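Local coordinates for protein glucokinase (Enterococcus faecalis, PDB 2QM1) that probably phosphorylates glucose with ATP, and binds zinc and magnesium ions, at residues K44-S49 and L92-V97; E102-E105 and P111-L114. One frame throughout, in Å; residues are numbered along the deposited sequence.

Contact 1. Residues K44-S49 and L92-V97; sequences KHIVPS and LNWTTV
I46 touches the indole of W94 with both its branches, and with the longer one it also meets L92. CG2 of I46 lies 3.8 Å from CZ2 of W94, on the benzene half of the ring system. It approaches obliquely. CD1 of I46 ends the longer branch. CD1 of I46 sits 3.9 Å from NE1 of W94 and 4.0 Å from CD2 of L92, so it touches both side chains. The first torsion of I46 sets the two branches: CG2 stands opposite the backbone N, while CG1 lies beside it (chi1 -66°). The extended second torsion (174°) then takes CD1 on to NE1 and L92. I46 and L92 cross at about a right angle. L92 also packs within its own segment, with CD1 3.7 Å above one face of the W94 ring system, nearer the rim than the centre. V47 adds a looser touch, from its CG2 to CZ2 of W94 at 4.4 Å.

No hydrogen bond joins the two segments. S49 OG donates to I46 O over 2.6 Å, in the carbonyl plane and on a lone pair, a bond near the start of helix 46-60. NE1 of W94 donates to the backbone oxygen of G43, just ahead of 44-49. L13 of strand 7-13 touches I46, L92 and W94, and V100 of helix 100-108 touches V47 and W94.

The contact is therefore apolar and buried. Its one polar ring atom, NE1, is satisfied by G43, which ties the indole to the chain leading into the helix and probably limits its rotation.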
# COMPACT_ATOMS: atom_id res chain seq x y z
N LYS B 44 20.85 25.52 8.73
CA LYS B 44 20.01 26.55 9.39
C LYS B 44 19.67 27.69 8.46
O LYS B 44 18.80 28.48 8.79
CB LYS B 44 20.73 27.14 10.60
CG LYS B 44 22.03 27.84 10.25
CD LYS B 44 22.70 28.38 11.48
CE LYS B 44 22.34 29.82 11.75
NZ LYS B 44 23.18 30.38 12.90
N HIS B 45 20.39 27.77 7.34
CA HIS B 45 20.18 28.83 6.33
C HIS B 45 19.11 28.50 5.26
O HIS B 45 18.72 29.36 4.49
CB HIS B 45 21.53 29.22 5.65
CG HIS B 45 22.55 29.75 6.61
ND1 HIS B 45 22.36 30.90 7.34
CD2 HIS B 45 23.75 29.26 7.00
CE1 HIS B 45 23.40 31.12 8.12
NE2 HIS B 45 24.26 30.13 7.94
N ILE B 46 18.63 27.26 5.24
CA ILE B 46 17.72 26.80 4.17
C ILE B 46 16.37 27.52 4.25
O ILE B 46 15.99 28.28 3.35
CB ILE B 46 17.60 25.27 4.18
CG1 ILE B 46 18.96 24.66 3.81
CG2 ILE B 46 16.47 24.72 3.23
CD1 ILE B 46 19.00 23.13 3.94
N VAL B 47 15.68 27.35 5.37
CA VAL B 47 14.40 27.98 5.56
C VAL B 47 14.50 29.51 5.45
O VAL B 47 13.68 30.09 4.76
CB VAL B 47 13.65 27.49 6.81
CG1 VAL B 47 12.52 28.48 7.20
CG2 VAL B 47 13.11 26.07 6.56
N PRO B 48 15.50 30.15 6.10
CA PRO B 48 15.60 31.61 5.85
C PRO B 48 15.83 31.97 4.35
O PRO B 48 15.36 33.01 3.90
CB PRO B 48 16.81 32.02 6.69
CG PRO B 48 16.82 30.95 7.83
CD PRO B 48 16.50 29.71 7.10
N SER B 49 16.60 31.16 3.63
CA SER B 49 16.82 31.45 2.21
C SER B 49 15.51 31.35 1.39
O SER B 49 15.32 32.09 0.42
CB SER B 49 17.91 30.55 1.63
OG SER B 49 17.44 29.25 1.47
N LEU B 92 20.42 17.14 4.17
CA LEU B 92 20.31 18.58 4.32
C LEU B 92 21.11 19.06 5.53
O LEU B 92 21.27 20.26 5.72
CB LEU B 92 18.84 19.00 4.46
CG LEU B 92 17.96 18.95 3.19
CD1 LEU B 92 16.54 19.49 3.46
CD2 LEU B 92 18.61 19.70 2.00
N ASN B 93 21.61 18.11 6.32
CA ASN B 93 22.25 18.38 7.61
C ASN B 93 21.24 18.75 8.70
O ASN B 93 21.63 19.24 9.74
CB ASN B 93 23.32 19.51 7.53
CG ASN B 93 24.61 19.09 6.82
OD1 ASN B 93 25.00 17.91 6.85
ND2 ASN B 93 25.29 20.07 6.19
N TRP B 94 19.95 18.55 8.47
CA TRP B 94 18.98 18.66 9.56
C TRP B 94 19.07 17.38 10.39
O TRP B 94 18.64 16.35 9.94
CB TRP B 94 17.56 18.84 9.02
CG TRP B 94 17.36 20.14 8.29
CD1 TRP B 94 18.18 21.22 8.31
CD2 TRP B 94 16.25 20.49 7.45
NE1 TRP B 94 17.67 22.23 7.53
CE2 TRP B 94 16.48 21.80 6.99
CE3 TRP B 94 15.09 19.82 7.05
CZ2 TRP B 94 15.59 22.47 6.16
CZ3 TRP B 94 14.20 20.48 6.22
CH2 TRP B 94 14.47 21.79 5.77
N THR B 95 19.68 17.45 11.57
CA THR B 95 19.78 16.24 12.39
C THR B 95 18.72 16.24 13.50
O THR B 95 18.53 15.28 14.25
CB THR B 95 21.19 16.09 12.97
OG1 THR B 95 21.54 17.29 13.67
CG2 THR B 95 22.18 15.83 11.84
N THR B 96 17.99 17.33 13.54
CA THR B 96 17.04 17.58 14.59
C THR B 96 15.72 17.90 13.87
O THR B 96 15.76 18.35 12.73
CB THR B 96 17.67 18.75 15.37
OG1 THR B 96 18.39 18.28 16.54
CG2 THR B 96 16.76 19.86 15.64
N VAL B 97 14.58 17.66 14.52
CA VAL B 97 13.25 17.95 13.92
C VAL B 97 13.12 19.46 13.58
O VAL B 97 13.36 20.32 14.45
CB VAL B 97 12.09 17.58 14.89
CG1 VAL B 97 10.76 17.69 14.21
CG2 VAL B 97 12.25 16.17 15.45

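Contact 2. Residues E102-E105 and P111-L114; sequences EQIE and PFAL
E105 of helix 100-108 reaches across to F112 at the start of strand 112-116, and its side chain can be followed outward. CB leaves the helix without facing the strand directly. CG of E105 then passes 4.0 Å from CB of F112. The chain runs extended beyond CG (chi2 171°), which carries the carboxylate past the side chain of F112 to the backbone. At the tip, OE2 of E105 accepts the N-H of F112 at 3.0 Å, with an angle of 153° at the hydrogen. It uses its anti lone pair, the one away from OE1. OE2 of E105 also lies 3.6 Å from CA of P111. The carboxylate and the phenyl ring are nearly perpendicular, 88° apart.

I104 packs on the ring itself. CB of I104 stands over one face of F112, 4.2 Å from the ring centroid, in a CH-pi contact. CG2 of I104 comes to 3.6 Å from CD2 of F112, and CD1 of I104 to 3.8 Å from CE2 of F112. I71 and M73 of strand 68-75 also touch F112.

The bond to E105 holds F112 N, while A113 pairs with I71 and M73 through the backbone. Helix 100-108 leads through a short connection into strand 112-116, one of the two edge strands of this sheet within the chain. The helix packs on the mixed sheet of order 3-2-1-4-5, the RNase H-like domain of the actin-like ATPase clan, to which the ROK family belongs.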
# COMPACT_ATOMS: atom_id res chain seq x y z
N GLU B 102 6.01 26.21 10.95
CA GLU B 102 5.98 27.32 11.88
C GLU B 102 6.83 28.51 11.40
O GLU B 102 6.37 29.64 11.41
CB GLU B 102 6.49 26.84 13.23
CG GLU B 102 5.94 27.58 14.41
CD GLU B 102 6.24 26.79 15.67
OE1 GLU B 102 7.40 26.90 16.14
OE2 GLU B 102 5.34 26.05 16.15
N GLN B 103 8.06 28.24 10.96
CA GLN B 103 8.98 29.31 10.58
C GLN B 103 8.47 30.07 9.36
O GLN B 103 8.40 31.30 9.36
CB GLN B 103 10.40 28.76 10.39
CG GLN B 103 10.90 27.96 11.66
CD GLN B 103 12.22 27.20 11.51
OE1 GLN B 103 12.97 27.01 12.51
NE2 GLN B 103 12.50 26.73 10.32
N ILE B 104 8.03 29.34 8.35
CA ILE B 104 7.63 29.99 7.11
C ILE B 104 6.31 30.70 7.25
O ILE B 104 6.14 31.83 6.77
CB ILE B 104 7.64 28.96 5.93
CG1 ILE B 104 9.06 28.46 5.77
CG2 ILE B 104 7.07 29.59 4.61
CD1 ILE B 104 9.28 27.58 4.62
N GLU B 105 5.35 30.04 7.88
CA GLU B 105 4.05 30.64 8.00
C GLU B 105 4.22 31.92 8.79
O GLU B 105 3.68 32.98 8.43
CB GLU B 105 3.07 29.69 8.70
CG GLU B 105 1.71 29.71 8.07
CD GLU B 105 0.80 28.66 8.60
OE1 GLU B 105 0.76 28.46 9.84
OE2 GLU B 105 0.11 28.05 7.77
N PRO B 111 -0.74 31.18 4.32
CA PRO B 111 -0.87 29.79 4.80
C PRO B 111 0.08 28.82 4.08
O PRO B 111 0.32 28.97 2.87
CB PRO B 111 -2.36 29.45 4.56
CG PRO B 111 -2.80 30.40 3.56
CD PRO B 111 -2.00 31.67 3.73
N PHE B 112 0.61 27.86 4.82
CA PHE B 112 1.71 27.00 4.38
C PHE B 112 1.39 25.53 4.64
O PHE B 112 0.85 25.21 5.70
CB PHE B 112 3.01 27.43 5.11
CG PHE B 112 4.20 26.60 4.78
CD1 PHE B 112 4.53 25.51 5.57
CD2 PHE B 112 4.94 26.85 3.63
CE1 PHE B 112 5.62 24.73 5.26
CE2 PHE B 112 6.05 26.07 3.32
CZ PHE B 112 6.38 25.01 4.14
N ALA B 113 1.74 24.65 3.70
CA ALA B 113 1.62 23.23 3.89
C ALA B 113 2.87 22.58 3.32
O ALA B 113 3.50 23.10 2.42
CB ALA B 113 0.36 22.68 3.19
N LEU B 114 3.28 21.46 3.89
CA LEU B 114 4.44 20.81 3.30
C LEU B 114 4.27 19.33 3.31
O LEU B 114 3.47 18.77 4.06
CB LEU B 114 5.75 21.22 4.01
CG LEU B 114 6.16 20.50 5.31
CD1 LEU B 114 7.38 21.14 5.89
CD2 LEU B 114 5.03 20.44 6.33

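Overall arrangement
Contacts 1 and 2 follow one another along the chain, and their centres are 14 Å apart. They meet directly through V47. CG1 of V47 lies 3.7 Å from CG1 of I104 and 3.6 Å from NE2 of Q103, so helix 46-60 packs against helix 100-108. V100 of the latter helix also bridges them, touching W94 in contact 1 and F112 in contact 2. Contact 1 touches the five-stranded sheet at strand 7-13; contact 2 includes part of its strand 112-116 and touches 68-75. Contact 1 is nearer the magnesium site: the side chain of L92 is about 10 Å from that of N116, a magnesium ligand. Contact 2 lies away from the annotated sites.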